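Local coordinates for protein probable amino acid aminotransferase (Mycobacterium tuberculosis, PDB 6Q1S) that is a probable amino acid aminotransferase of the class IV family, holding 4'-deoxy-4'-aminopyridoxal-5'-phosphate and 2-oxoglutaric acid in its pocket, at residues A21-A26 and I94-R99; P68-A73 and A107-S112; G125-T130 and Q168-V173; P208-P213 and C234-L239; G217-A222 and W251-M256. One frame throughout, in Å; residues are numbered along the deposited sequence.

Contact 1: A21-A26 and I94-R99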
# COMPACT_ATOMS: atom_id res chain seq x y z
N ALA B 21 -14.23 6.66 -10.20
CA ALA B 21 -12.83 6.72 -10.58
C ALA B 21 -11.98 7.46 -9.55
O ALA B 21 -10.75 7.32 -9.57
CB ALA B 21 -12.67 7.38 -11.95
N ASP B 22 -12.61 8.25 -8.68
CA ASP B 22 -11.89 9.04 -7.68
C ASP B 22 -12.03 8.48 -6.27
O ASP B 22 -11.72 9.19 -5.31
CB ASP B 22 -12.36 10.49 -7.73
CG ASP B 22 -13.86 10.62 -7.64
OD1 ASP B 22 -14.36 11.77 -7.57
OD2 ASP B 22 -14.55 9.58 -7.61
N ASP B 23 -12.51 7.25 -6.12
CA ASP B 23 -12.58 6.63 -4.81
C ASP B 23 -11.17 6.41 -4.28
O ASP B 23 -10.30 5.91 -4.99
CB ASP B 23 -13.34 5.31 -4.87
CG ASP B 23 -13.75 4.81 -3.50
OD1 ASP B 23 -12.87 4.39 -2.72
OD2 ASP B 23 -14.96 4.84 -3.19
N LEU B 24 -10.94 6.81 -3.02
CA LEU B 24 -9.59 6.76 -2.46
C LEU B 24 -9.07 5.34 -2.31
O LEU B 24 -7.86 5.15 -2.16
CB LEU B 24 -9.56 7.48 -1.12
CG LEU B 24 -9.61 9.01 -1.26
CD1 LEU B 24 -10.13 9.65 0.02
CD2 LEU B 24 -8.24 9.55 -1.62
N ALA B 25 -9.94 4.33 -2.35
CA ALA B 25 -9.47 2.95 -2.36
C ALA B 25 -8.70 2.64 -3.63
O ALA B 25 -7.75 1.84 -3.60
CB ALA B 25 -10.64 1.99 -2.21
N ALA B 26 -9.08 3.24 -4.75
CA ALA B 26 -8.46 2.95 -6.04
C ALA B 26 -7.29 3.86 -6.35
O ALA B 26 -6.29 3.40 -6.92
CB ALA B 26 -9.50 3.05 -7.15
N ILE B 94 -15.04 -4.43 2.33
CA ILE B 94 -14.25 -3.32 1.81
C ILE B 94 -14.74 -2.03 2.45
O ILE B 94 -15.92 -1.68 2.33
CB ILE B 94 -14.32 -3.24 0.28
CG1 ILE B 94 -14.03 -4.61 -0.34
CG2 ILE B 94 -13.35 -2.19 -0.24
CD1 ILE B 94 -12.62 -5.10 -0.11
N TYR B 95 -13.84 -1.32 3.12
CA TYR B 95 -14.17 -0.10 3.86
C TYR B 95 -13.13 0.95 3.49
O TYR B 95 -12.00 0.93 4.00
CB TYR B 95 -14.21 -0.36 5.36
CG TYR B 95 -14.73 0.79 6.19
CD1 TYR B 95 -15.80 1.56 5.75
CD2 TYR B 95 -14.18 1.08 7.43
CE1 TYR B 95 -16.28 2.61 6.52
CE2 TYR B 95 -14.66 2.12 8.21
CZ TYR B 95 -15.71 2.88 7.74
OH TYR B 95 -16.19 3.92 8.51
N SER B 96 -13.50 1.88 2.61
CA SER B 96 -12.60 2.89 2.10
C SER B 96 -13.00 4.27 2.60
O SER B 96 -14.12 4.49 3.06
CB SER B 96 -12.60 2.88 0.57
OG SER B 96 -12.42 4.19 0.05
N ARG B 97 -12.06 5.21 2.48
CA ARG B 97 -12.31 6.58 2.92
C ARG B 97 -13.33 7.30 2.05
O ARG B 97 -13.82 8.36 2.46
CB ARG B 97 -10.99 7.36 2.95
CG ARG B 97 -11.01 8.57 3.88
CD ARG B 97 -9.62 9.14 4.10
NE ARG B 97 -8.68 8.12 4.57
CZ ARG B 97 -8.49 7.81 5.85
NH1 ARG B 97 -9.17 8.44 6.80
NH2 ARG B 97 -7.61 6.88 6.18
N GLY B 98 -13.67 6.76 0.89
CA GLY B 98 -14.65 7.39 0.03
C GLY B 98 -14.02 8.15 -1.12
O GLY B 98 -12.83 8.03 -1.42
N ARG B 99 -14.85 8.95 -1.77
CA ARG B 99 -14.41 9.74 -2.90
C ARG B 99 -13.55 10.91 -2.42
O ARG B 99 -13.68 11.39 -1.29
CB ARG B 99 -15.62 10.25 -3.69
CG ARG B 99 -16.34 9.14 -4.44
CD ARG B 99 -17.55 9.63 -5.22
NE ARG B 99 -17.18 10.46 -6.36
CZ ARG B 99 -18.06 10.99 -7.21
NH1 ARG B 99 -19.35 10.76 -7.04
NH2 ARG B 99 -17.64 11.73 -8.23
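A helix N-cap and an ST turn lock together where Asp23, just ahead of helix 24-27, meets Ser96 at the end of strand 89-96. With CG anti to the backbone N (chi1 -165°), Asp23 holds its OD1 between two donors. Ala25 N lies 3.0 Å from Asp23 OD1 and uses its anti lone pair, which is the capping bond. Ser96 OG arrives on the syn side, 2.8 Å from Asp23 OD1 and tilted out of the carboxylate plane. That same Ser96 OG accepts from Gly98 N at 3.0 Å, closing the ST turn. Next to this, Leu24 N gives a nearly straight bond of 2.8 Å to Gly98 O, while Leu24 CD1 lies 3.8 Å from Arg97 CB.

Farther along, Asp22 and Arg99 form a salt bridge, with Arg99 NE 3.0 Å from Asp22 OD2. The carboxylate and guanidinium planes stand 57° apart, and each hydrogen bond within the pair is weak. Asp23 has both carboxylate oxygens engaged: OD1 takes two donors and OD2 is bonded to Thr106, so its buried carboxylate probably stays ionised while it fixes the start of the helix against the strand's end.

Contact 2: P68-A73 and A107-S112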
# COMPACT_ATOMS: atom_id res chain seq x y z
N PRO B 68 -23.74 -3.10 13.66
CA PRO B 68 -25.04 -3.66 13.26
C PRO B 68 -25.29 -3.57 11.76
O PRO B 68 -25.93 -4.47 11.20
CB PRO B 68 -26.04 -2.81 14.05
CG PRO B 68 -25.29 -2.34 15.23
CD PRO B 68 -23.89 -2.11 14.74
N ARG B 69 -24.82 -2.51 11.11
CA ARG B 69 -24.98 -2.39 9.66
C ARG B 69 -24.10 -3.38 8.92
O ARG B 69 -24.51 -3.95 7.90
CB ARG B 69 -24.67 -0.96 9.23
CG ARG B 69 -25.45 -0.45 8.03
CD ARG B 69 -25.84 1.01 8.23
NE ARG B 69 -26.30 1.65 7.00
CZ ARG B 69 -25.57 2.49 6.27
NH1 ARG B 69 -24.33 2.80 6.66
NH2 ARG B 69 -26.07 3.03 5.17
N TRP B 70 -22.88 -3.61 9.41
CA TRP B 70 -21.99 -4.58 8.78
C TRP B 70 -22.50 -6.01 8.97
O TRP B 70 -22.37 -6.84 8.06
CB TRP B 70 -20.57 -4.44 9.34
CG TRP B 70 -19.79 -3.34 8.68
CD1 TRP B 70 -19.51 -2.11 9.21
CD2 TRP B 70 -19.21 -3.36 7.38
NE1 TRP B 70 -18.78 -1.37 8.31
CE2 TRP B 70 -18.58 -2.12 7.18
CE3 TRP B 70 -19.15 -4.32 6.36
CZ2 TRP B 70 -17.90 -1.81 6.00
CZ3 TRP B 70 -18.47 -4.00 5.19
CH2 TRP B 70 -17.86 -2.76 5.02
N ARG B 71 -23.06 -6.32 10.14
CA ARG B 71 -23.56 -7.68 10.37
C ARG B 71 -24.73 -8.02 9.46
O ARG B 71 -24.92 -9.19 9.11
CB ARG B 71 -23.95 -7.88 11.83
CG ARG B 71 -22.78 -8.00 12.79
CD ARG B 71 -23.23 -8.45 14.17
NE ARG B 71 -23.51 -7.34 15.07
CZ ARG B 71 -22.67 -6.90 16.00
NH1 ARG B 71 -21.49 -7.48 16.16
NH2 ARG B 71 -23.01 -5.88 16.78
N ARG B 72 -25.54 -7.03 9.08
CA ARG B 72 -26.64 -7.31 8.17
C ARG B 72 -26.14 -7.56 6.75
O ARG B 72 -26.62 -8.46 6.06
CB ARG B 72 -27.65 -6.17 8.19
CG ARG B 72 -28.88 -6.43 7.33
CD ARG B 72 -29.85 -5.27 7.40
NE ARG B 72 -29.25 -4.03 6.92
CZ ARG B 72 -29.75 -2.82 7.14
NH1 ARG B 72 -30.87 -2.69 7.84
NH2 ARG B 72 -29.14 -1.75 6.66
N ALA B 73 -25.18 -6.75 6.30
CA ALA B 73 -24.64 -6.93 4.95
C ALA B 73 -23.95 -8.28 4.81
O ALA B 73 -24.07 -8.94 3.76
CB ALA B 73 -23.67 -5.80 4.62
N ALA B 107 -18.19 1.63 1.62
CA ALA B 107 -18.30 0.41 2.42
C ALA B 107 -19.21 -0.58 1.71
O ALA B 107 -20.35 -0.24 1.38
CB ALA B 107 -18.83 0.72 3.82
N TYR B 108 -18.71 -1.79 1.48
CA TYR B 108 -19.54 -2.83 0.89
C TYR B 108 -18.98 -4.20 1.25
O TYR B 108 -17.86 -4.32 1.77
CB TYR B 108 -19.67 -2.67 -0.63
CG TYR B 108 -18.38 -2.78 -1.41
CD1 TYR B 108 -17.59 -1.66 -1.64
CD2 TYR B 108 -17.96 -3.99 -1.93
CE1 TYR B 108 -16.41 -1.75 -2.36
CE2 TYR B 108 -16.79 -4.10 -2.65
CZ TYR B 108 -16.02 -2.97 -2.86
OH TYR B 108 -14.85 -3.08 -3.58
N VAL B 109 -19.77 -5.23 0.96
CA VAL B 109 -19.44 -6.62 1.25
C VAL B 109 -19.43 -7.39 -0.06
O VAL B 109 -20.32 -7.20 -0.90
CB VAL B 109 -20.44 -7.23 2.25
CG1 VAL B 109 -20.34 -8.75 2.26
CG2 VAL B 109 -20.22 -6.67 3.64
N MET B 110 -18.43 -8.24 -0.24
CA MET B 110 -18.23 -8.95 -1.50
C MET B 110 -17.90 -10.42 -1.24
O MET B 110 -17.04 -10.72 -0.41
CB MET B 110 -17.11 -8.30 -2.31
CG MET B 110 -16.77 -9.04 -3.59
SD MET B 110 -15.73 -8.05 -4.67
CE MET B 110 -14.52 -7.45 -3.50
N VAL B 111 -18.59 -11.31 -1.94
CA VAL B 111 -18.32 -12.74 -1.88
C VAL B 111 -17.83 -13.20 -3.25
O VAL B 111 -18.39 -12.81 -4.28
CB VAL B 111 -19.57 -13.54 -1.46
CG1 VAL B 111 -19.18 -14.95 -1.04
CG2 VAL B 111 -20.30 -12.83 -0.33
N SER B 112 -16.80 -14.03 -3.26
CA SER B 112 -16.17 -14.51 -4.48
C SER B 112 -15.78 -15.96 -4.29
O SER B 112 -15.71 -16.44 -3.15
CB SER B 112 -14.94 -13.66 -4.84
OG SER B 112 -15.31 -12.33 -5.17
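Trp70 drives the outer edge of its indole into the strand, with the six-membered ring leading. Trp70 CZ3 sits 3.5 Å from Tyr108 O, which lies in the plane of the ring at its rim, and the same Trp70 CZ3 is 3.5 Å from Val109 CG2, also at the edge. On the other side of CH2, Trp70 CZ2 approaches Ala107 CB obliquely at 3.5 Å. The indole and the valine pass alongside each other in opposite directions. Val109 turns CG1 anti to its N (chi1 164°), which leaves CG2 to fill the angle between the indole rim and the next helical turn, where Ala73 CB lies 3.7 Å from Val109 CG2. No hydrogen bond crosses between helix and strand; the fit is apolar, apart from the carbonyl that faces the ring edge.

The two axes run nearly alongside, 26° apart and 8.9 Å at closest approach. Tyr108 points away from the helix and is bonded through OH to Ala21 O of the second subunit. Helix 67-84 thus lies over one face of the antiparallel sheet: Val109 also meets Val74 and Ala77 farther along it, Trp70 reaches Leu93 on strand 89-96, and Ala73 touches Val5 on strand 3-6.

Contact 3: G125-T130 and Q168-V173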
# COMPACT_ATOMS: atom_id res chain seq x y z
N GLY B 125 0.36 -28.43 1.28
CA GLY B 125 1.31 -27.55 1.92
C GLY B 125 1.97 -26.64 0.91
O GLY B 125 1.58 -26.57 -0.27
N VAL B 126 3.00 -25.93 1.37
CA VAL B 126 3.67 -24.93 0.55
C VAL B 126 5.16 -24.99 0.79
O VAL B 126 5.63 -25.42 1.86
CB VAL B 126 3.15 -23.50 0.83
CG1 VAL B 126 1.67 -23.36 0.50
CG2 VAL B 126 3.42 -23.11 2.28
N SER B 127 5.92 -24.56 -0.21
CA SER B 127 7.34 -24.32 -0.07
C SER B 127 7.54 -22.82 0.11
O SER B 127 7.07 -22.02 -0.71
CB SER B 127 8.11 -24.82 -1.30
OG SER B 127 7.81 -24.03 -2.44
N ALA B 128 8.22 -22.44 1.18
CA ALA B 128 8.39 -21.04 1.53
C ALA B 128 9.87 -20.69 1.58
O ALA B 128 10.73 -21.56 1.72
CB ALA B 128 7.73 -20.72 2.88
N ILE B 129 10.15 -19.40 1.46
CA ILE B 129 11.50 -18.87 1.60
C ILE B 129 11.46 -17.73 2.60
O ILE B 129 10.48 -16.98 2.67
CB ILE B 129 12.08 -18.39 0.25
CG1 ILE B 129 11.19 -17.31 -0.37
CG2 ILE B 129 12.23 -19.57 -0.71
CD1 ILE B 129 11.81 -16.64 -1.57
N THR B 130 12.52 -17.60 3.40
CA THR B 130 12.65 -16.47 4.29
C THR B 130 13.17 -15.27 3.52
O THR B 130 14.08 -15.39 2.69
CB THR B 130 13.59 -16.79 5.45
OG1 THR B 130 14.87 -17.16 4.94
CG2 THR B 130 13.03 -17.94 6.29
N GLN B 168 11.03 -18.07 -8.01
CA GLN B 168 12.08 -18.93 -7.49
C GLN B 168 11.52 -20.26 -6.98
O GLN B 168 12.18 -20.96 -6.21
CB GLN B 168 12.86 -18.21 -6.40
CG GLN B 168 13.14 -16.76 -6.76
CD GLN B 168 14.06 -16.07 -5.77
OE1 GLN B 168 13.62 -15.32 -4.92
NE2 GLN B 168 15.36 -16.33 -5.90
N GLY B 169 10.31 -20.62 -7.41
CA GLY B 169 9.72 -21.89 -7.03
C GLY B 169 9.14 -21.95 -5.64
O GLY B 169 8.83 -23.05 -5.17
N ALA B 170 8.98 -20.82 -4.97
CA ALA B 170 8.44 -20.79 -3.61
C ALA B 170 6.96 -20.40 -3.65
O ALA B 170 6.57 -19.49 -4.39
CB ALA B 170 9.22 -19.82 -2.73
N GLY B 171 6.16 -21.08 -2.83
CA GLY B 171 4.73 -20.85 -2.82
C GLY B 171 4.29 -19.75 -1.88
O GLY B 171 3.17 -19.25 -1.99
N ASP B 172 5.16 -19.37 -0.95
CA ASP B 172 4.83 -18.31 0.00
C ASP B 172 6.14 -17.77 0.58
O ASP B 172 7.23 -18.15 0.15
CB ASP B 172 3.90 -18.84 1.10
CG ASP B 172 2.91 -17.79 1.56
OD1 ASP B 172 3.33 -16.66 1.88
OD2 ASP B 172 1.70 -18.10 1.62
N VAL B 173 6.01 -16.86 1.54
CA VAL B 173 7.15 -16.14 2.11
C VAL B 173 6.96 -16.06 3.61
O VAL B 173 5.84 -15.94 4.11
CB VAL B 173 7.28 -14.73 1.49
CG1 VAL B 173 8.27 -13.87 2.28
CG2 VAL B 173 7.72 -14.82 0.04
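This is the return of a beta-alpha-beta crossover: the chain leaves strand 126-132, passes through helix 156-166, and comes back beside Ser127, Ala128 and Ile129 as the parallel strand 172-176. A Schellman motif with Gly169 at its C-prime position ends the helix, and Ser127 receives the segment that follows. Ser127 O accepts from Asp172 N at 3.3 Å; Gly171 N is also directed at this oxygen, though at a distance too short to be trusted. Ser127 OG, set between its own N and carbonyl carbon (chi1 69°), makes a weak bond of 3.1 Å to Gly169 O.

The parallel register pairs Ala128 with Asp172 and Ile129 with Val173, on opposite faces of the sheet. Ile129 N makes a weak bond to Asp172 O at 3.4 Å, and Val173 CA offers a CA-H...O contact to Ile129 O at 3.5 Å. On the Ile129 face, its CG2 branch lies 3.6 Å from Ala170 CB, beside Ala165 of the helix.

Asp172 OD1 accepts from the N of the next residue, Val173, at 2.7 Å through its anti lone pair. Its OD2 forms a long, weak ion pair with Arg187 of the 2-oxoglutaric acid pocket; this carboxylate may add modestly to the pocket's electrostatics.

Contact 4: P208-P213 and C234-L239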
# COMPACT_ATOMS: atom_id res chain seq x y z
N PRO B 208 4.79 -15.14 16.79
CA PRO B 208 5.47 -13.90 17.16
C PRO B 208 4.58 -13.02 18.01
O PRO B 208 3.34 -13.07 17.91
CB PRO B 208 5.78 -13.25 15.80
CG PRO B 208 5.91 -14.41 14.88
CD PRO B 208 4.89 -15.41 15.34
N PRO B 209 5.17 -12.20 18.87
CA PRO B 209 4.38 -11.40 19.81
C PRO B 209 3.69 -10.25 19.10
O PRO B 209 4.15 -9.79 18.04
CB PRO B 209 5.43 -10.90 20.81
CG PRO B 209 6.69 -10.86 20.03
CD PRO B 209 6.62 -11.98 19.03
N PRO B 210 2.59 -9.74 19.66
CA PRO B 210 1.78 -8.76 18.92
C PRO B 210 2.42 -7.39 18.81
O PRO B 210 2.04 -6.63 17.91
CB PRO B 210 0.49 -8.69 19.74
CG PRO B 210 0.91 -9.06 21.12
CD PRO B 210 2.01 -10.07 20.97
N TRP B 211 3.37 -7.03 19.68
CA TRP B 211 3.99 -5.73 19.56
C TRP B 211 4.95 -5.64 18.38
O TRP B 211 5.46 -4.55 18.10
CB TRP B 211 4.71 -5.35 20.86
CG TRP B 211 5.64 -6.39 21.40
CD1 TRP B 211 6.96 -6.56 21.08
CD2 TRP B 211 5.33 -7.40 22.37
NE1 TRP B 211 7.48 -7.61 21.79
CE2 TRP B 211 6.50 -8.15 22.58
CE3 TRP B 211 4.17 -7.74 23.07
CZ2 TRP B 211 6.55 -9.22 23.47
CZ3 TRP B 211 4.22 -8.81 23.95
CH2 TRP B 211 5.40 -9.53 24.14
N TYR B 212 5.20 -6.75 17.69
CA TYR B 212 5.94 -6.70 16.44
C TYR B 212 5.13 -5.95 15.38
O TYR B 212 3.90 -5.89 15.45
CB TYR B 212 6.25 -8.11 15.94
CG TYR B 212 7.42 -8.79 16.61
CD1 TYR B 212 8.01 -8.26 17.75
CD2 TYR B 212 7.95 -9.96 16.09
CE1 TYR B 212 9.09 -8.89 18.36
CE2 TYR B 212 9.02 -10.60 16.68
CZ TYR B 212 9.59 -10.06 17.82
OH TYR B 212 10.66 -10.69 18.41
N PRO B 213 5.80 -5.37 14.37
CA PRO B 213 5.07 -4.69 13.29
C PRO B 213 4.33 -5.66 12.38
O PRO B 213 4.65 -5.75 11.19
CB PRO B 213 6.18 -3.95 12.54
CG PRO B 213 7.41 -4.75 12.81
CD PRO B 213 7.26 -5.25 14.22
N CYS B 234 0.35 -22.48 24.70
CA CYS B 234 0.63 -21.51 23.66
C CYS B 234 1.19 -20.24 24.29
O CYS B 234 0.84 -19.88 25.41
CB CYS B 234 -0.63 -21.20 22.85
SG CYS B 234 -1.55 -22.68 22.36
N ASP B 235 2.06 -19.56 23.55
CA ASP B 235 2.71 -18.37 24.07
C ASP B 235 3.24 -17.54 22.92
O ASP B 235 3.36 -18.01 21.79
CB ASP B 235 3.84 -18.75 25.04
CG ASP B 235 4.31 -17.57 25.88
OD1 ASP B 235 5.35 -16.96 25.53
OD2 ASP B 235 3.64 -17.25 26.88
N TYR B 236 3.55 -16.28 23.22
CA TYR B 236 4.08 -15.33 22.25
C TYR B 236 5.56 -15.14 22.56
O TYR B 236 5.91 -14.63 23.63
CB TYR B 236 3.33 -14.00 22.29
CG TYR B 236 1.86 -14.12 21.96
CD1 TYR B 236 1.39 -13.82 20.69
CD2 TYR B 236 0.94 -14.57 22.90
CE1 TYR B 236 0.05 -13.93 20.38
CE2 TYR B 236 -0.40 -14.69 22.60
CZ TYR B 236 -0.84 -14.37 21.33
OH TYR B 236 -2.17 -14.49 21.02
N ARG B 237 6.42 -15.55 21.63
CA ARG B 237 7.85 -15.55 21.85
C ARG B 237 8.56 -14.89 20.68
O ARG B 237 7.99 -14.72 19.59
CB ARG B 237 8.39 -16.98 22.05
CG ARG B 237 7.73 -17.77 23.17
CD ARG B 237 8.72 -18.70 23.84
NE ARG B 237 8.08 -19.89 24.40
CZ ARG B 237 7.43 -19.94 25.56
NH1 ARG B 237 7.33 -18.85 26.31
NH2 ARG B 237 6.89 -21.08 25.97
N ALA B 238 9.80 -14.48 20.92
CA ALA B 238 10.66 -13.96 19.86
C ALA B 238 11.25 -15.14 19.10
O ALA B 238 12.20 -15.78 19.56
CB ALA B 238 11.75 -13.07 20.44
N LEU B 239 10.69 -15.44 17.93
CA LEU B 239 11.16 -16.57 17.14
C LEU B 239 12.22 -16.10 16.16
O LEU B 239 12.14 -15.01 15.60
CB LEU B 239 10.02 -17.24 16.36
CG LEU B 239 8.90 -18.07 17.02
CD1 LEU B 239 8.10 -17.30 18.04
CD2 LEU B 239 7.98 -18.62 15.95
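Pro209 and Tyr236 mark the closest approach of the two backbones, their CA atoms 4.6 Å apart. Residues 208-213 belong to no helix or strand; a type I beta turn runs from Pro209 to Tyr212, closed by Tyr212 N to Pro209 O at 3.2 Å. Residues 234-236 are the end of a strand, after which the chain continues extended. No hydrogen bond joins the two segments, and the join is made by proline rings packing on Tyr236 and on Arg237 O. Pro209 CD sits 3.1 Å from Arg237 O, and on the other side of its ring Pro209 CB lies 4.0 Å from Tyr236 CB.

Strands 204-207 and 233-236 are parallel neighbours in the mixed sheet, joined through helix 218-229 in a beta-alpha-beta crossover; the contact lies at the end of strand 233-236 and just past that of 204-207, where the prolines begin the way to the helix.

Tyr236 sets its ring beside its own N (chi1 -61°), and this turns the CD1 edge to the prolines. Pro208 O lies in the ring plane, 3.5 Å from Tyr236 CD1, while Pro210 crosses at about a right angle with its CD 3.8 Å from Tyr236 CD1. At the far end of the Tyr236 side chain, OH is bonded to Gln220 NE2, and Phe224 meets the ring edge-to-face. Tyr212 lays one ring face against Pro209 CG and reaches on to put OH 3.3 Å from Ala238 CB. Leu239 CD1 approaches Pro208 N at 4.1 Å.

Contact 5: G217-A222 and W251-M256. With PMP (4'-deoxy-4'-aminopyridoxal-5'-phosphate), chain G; AKG (2-oxoglutaric acid), chain H.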
# COMPACT_ATOMS: atom_id res chain seq x y z
N GLY B 217 -3.55 -12.18 13.89
CA GLY B 217 -4.32 -13.16 13.15
C GLY B 217 -5.58 -13.59 13.87
O GLY B 217 -5.51 -14.11 14.99
N THR B 218 -6.73 -13.37 13.24
CA THR B 218 -7.99 -13.85 13.81
C THR B 218 -7.97 -15.36 13.96
O THR B 218 -8.44 -15.90 14.96
CB THR B 218 -9.17 -13.42 12.94
OG1 THR B 218 -9.01 -13.95 11.62
CG2 THR B 218 -9.25 -11.90 12.86
N THR B 219 -7.41 -16.06 12.97
CA THR B 219 -7.34 -17.52 13.04
C THR B 219 -6.36 -17.97 14.11
O THR B 219 -6.60 -18.96 14.80
CB THR B 219 -6.94 -18.09 11.68
OG1 THR B 219 -7.61 -17.38 10.64
CG2 THR B 219 -7.33 -19.56 11.60
N GLN B 220 -5.24 -17.26 14.26
CA GLN B 220 -4.24 -17.65 15.26
C GLN B 220 -4.80 -17.54 16.67
O GLN B 220 -4.61 -18.45 17.49
CB GLN B 220 -2.98 -16.80 15.11
CG GLN B 220 -1.95 -17.00 16.22
CD GLN B 220 -2.15 -16.06 17.39
OE1 GLN B 220 -2.13 -14.84 17.24
NE2 GLN B 220 -2.36 -16.63 18.57
N GLN B 221 -5.51 -16.45 16.97
CA GLN B 221 -6.05 -16.28 18.32
C GLN B 221 -7.12 -17.32 18.62
O GLN B 221 -7.14 -17.90 19.71
CB GLN B 221 -6.61 -14.87 18.48
CG GLN B 221 -5.58 -13.77 18.35
CD GLN B 221 -6.13 -12.40 18.70
OE1 GLN B 221 -7.04 -12.28 19.53
NE2 GLN B 221 -5.59 -11.37 18.08
N ALA B 222 -8.02 -17.57 17.66
CA ALA B 222 -9.01 -18.62 17.85
C ALA B 222 -8.35 -19.99 17.96
O ALA B 222 -8.86 -20.86 18.67
CB ALA B 222 -10.02 -18.60 16.71
N TRP B 251 3.34 -23.48 9.98
CA TRP B 251 2.12 -23.26 9.23
C TRP B 251 1.93 -21.78 8.96
O TRP B 251 2.25 -20.94 9.81
CB TRP B 251 0.89 -23.80 9.97
CG TRP B 251 0.95 -25.26 10.22
CD1 TRP B 251 0.44 -26.25 9.44
CD2 TRP B 251 1.57 -25.91 11.34
NE1 TRP B 251 0.69 -27.48 10.00
CE2 TRP B 251 1.39 -27.29 11.17
CE3 TRP B 251 2.25 -25.45 12.47
CZ2 TRP B 251 1.86 -28.22 12.08
CZ3 TRP B 251 2.73 -26.37 13.37
CH2 TRP B 251 2.53 -27.75 13.18
N LEU B 252 1.41 -21.47 7.78
CA LEU B 252 1.01 -20.11 7.43
C LEU B 252 -0.51 -20.06 7.59
O LEU B 252 -1.25 -20.57 6.75
CB LEU B 252 1.46 -19.77 6.01
CG LEU B 252 2.98 -19.84 5.87
CD1 LEU B 252 3.39 -19.67 4.43
CD2 LEU B 252 3.65 -18.80 6.75
N VAL B 253 -0.95 -19.46 8.68
CA VAL B 253 -2.35 -19.49 9.08
C VAL B 253 -3.03 -18.20 8.64
O VAL B 253 -2.48 -17.10 8.80
CB VAL B 253 -2.47 -19.69 10.60
CG1 VAL B 253 -3.90 -20.01 10.99
CG2 VAL B 253 -1.53 -20.80 11.06
N SER B 254 -4.25 -18.33 8.11
CA SER B 254 -5.02 -17.19 7.65
C SER B 254 -6.49 -17.60 7.60
O SER B 254 -6.83 -18.76 7.86
CB SER B 254 -4.54 -16.69 6.28
OG SER B 254 -4.75 -17.65 5.27
N SER B 255 -7.36 -16.65 7.27
CA SER B 255 -8.79 -16.89 7.38
C SER B 255 -9.32 -17.77 6.25
O SER B 255 -10.19 -18.62 6.48
CB SER B 255 -9.55 -15.56 7.40
OG SER B 255 -9.27 -14.83 8.59
N MET B 256 -8.80 -17.60 5.03
CA MET B 256 -9.30 -18.36 3.89
C MET B 256 -8.49 -19.62 3.63
O MET B 256 -9.05 -20.69 3.41
CB MET B 256 -9.34 -17.47 2.64
CG MET B 256 -9.79 -18.18 1.38
SD MET B 256 -10.08 -17.05 0.01
CE MET B 256 -8.41 -16.64 -0.46
N1 PMP G . -0.85 -11.25 8.18
C2 PMP G . -1.20 -10.54 7.08
C2A PMP G . -0.28 -9.48 6.55
C3 PMP G . -2.49 -10.82 6.39
O3 PMP G . -2.86 -10.13 5.28
C4 PMP G . -3.35 -11.88 6.96
C4A PMP G . -4.68 -12.24 6.33
N4A PMP G . -4.46 -12.73 4.96
C5 PMP G . -2.85 -12.58 8.17
C6 PMP G . -1.62 -12.22 8.71
C5A PMP G . -3.68 -13.68 8.81
O4P PMP G . -4.87 -13.12 9.35
P PMP G . -6.23 -13.98 9.40
O1P PMP G . -6.61 -14.37 8.00
O2P PMP G . -5.98 -15.22 10.24
O3P PMP G . -7.32 -13.15 10.02
C1 AKG H . -5.35 -15.76 1.16
O1 AKG H . -4.51 -16.35 0.45
O2 AKG H . -6.17 -16.38 1.86
C2 AKG H . -5.37 -14.30 1.17
O5 AKG H . -5.26 -13.70 2.22
C3 AKG H . -5.50 -13.54 -0.13
C4 AKG H . -4.12 -13.27 -0.71
C5 AKG H . -4.10 -13.60 -2.18
O3 AKG H . -5.18 -13.89 -2.74
O4 AKG H . -3.01 -13.57 -2.79
O HOH W 1 -3.92 -16.55 11.81
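Thr219, Val253 and Ser255 carry this contact, in which the first turn of helix 218-229 crosses the end of strand 249-254 at 104°. Thr219 divides its two branches between different tasks. Thr219 CG2, anti to the backbone N, packs on Val253 CG1 at 3.5 Å. Thr219 OG1 swings to the other side and gives a bond of 2.7 Å to O2P of 4'-deoxy-4'-aminopyridoxal-5'-phosphate. The same O2P takes Thr219 N at 3.2 Å with an N-H...O angle of 160°, so backbone and side chain of one residue grip a single oxygen.

From the strand side, Ser255 OG bonds to O1P at 2.8 Å and is itself joined to His49, a second-shell partner that probably sets its rotation. Thr218 N reaches the third oxygen, O3P, at 3.3 Å. A water lies between the two segments: it donates to O2P at 2.9 Å and is weakly bonded to Gln220 N and Val253 O. Past the phosphate, Met256 CE comes within 3.2 Å of O2 of the bound 2-oxoglutaric acid.

With Arg52 added from helix 46-59, backbone N-H groups at a helix start and hydroxyls from two segments enclose the anion: the phosphate-binding cup of the fold-type IV family to which class IV aminotransferases belong.

Overall arrangement
Contacts 1 and 2 belong together, 16 Å apart between centres: both reach the five-stranded antiparallel sheet through its neighbouring strands 89-96 and 106-113, their segments alternate along the chain, and both touch the second subunit. Contacts 3, 4 and 5 follow later in sequence and share the mixed sheet. Contacts 4 and 5 also alternate, with centres 14 Å apart, helix 218-229 leading directly into strand 233-236. Contact 5 touches contact 3 too, through Leu252 on Asp172. Contacts 1 and 3 are about 33 Å apart, centre to centre. Contact 5, its centre about 7 Å from that of the chain, is where the mixed sheet and helix 218-229 meet the phosphate of 4'-deoxy-4'-aminopyridoxal-5'-phosphate.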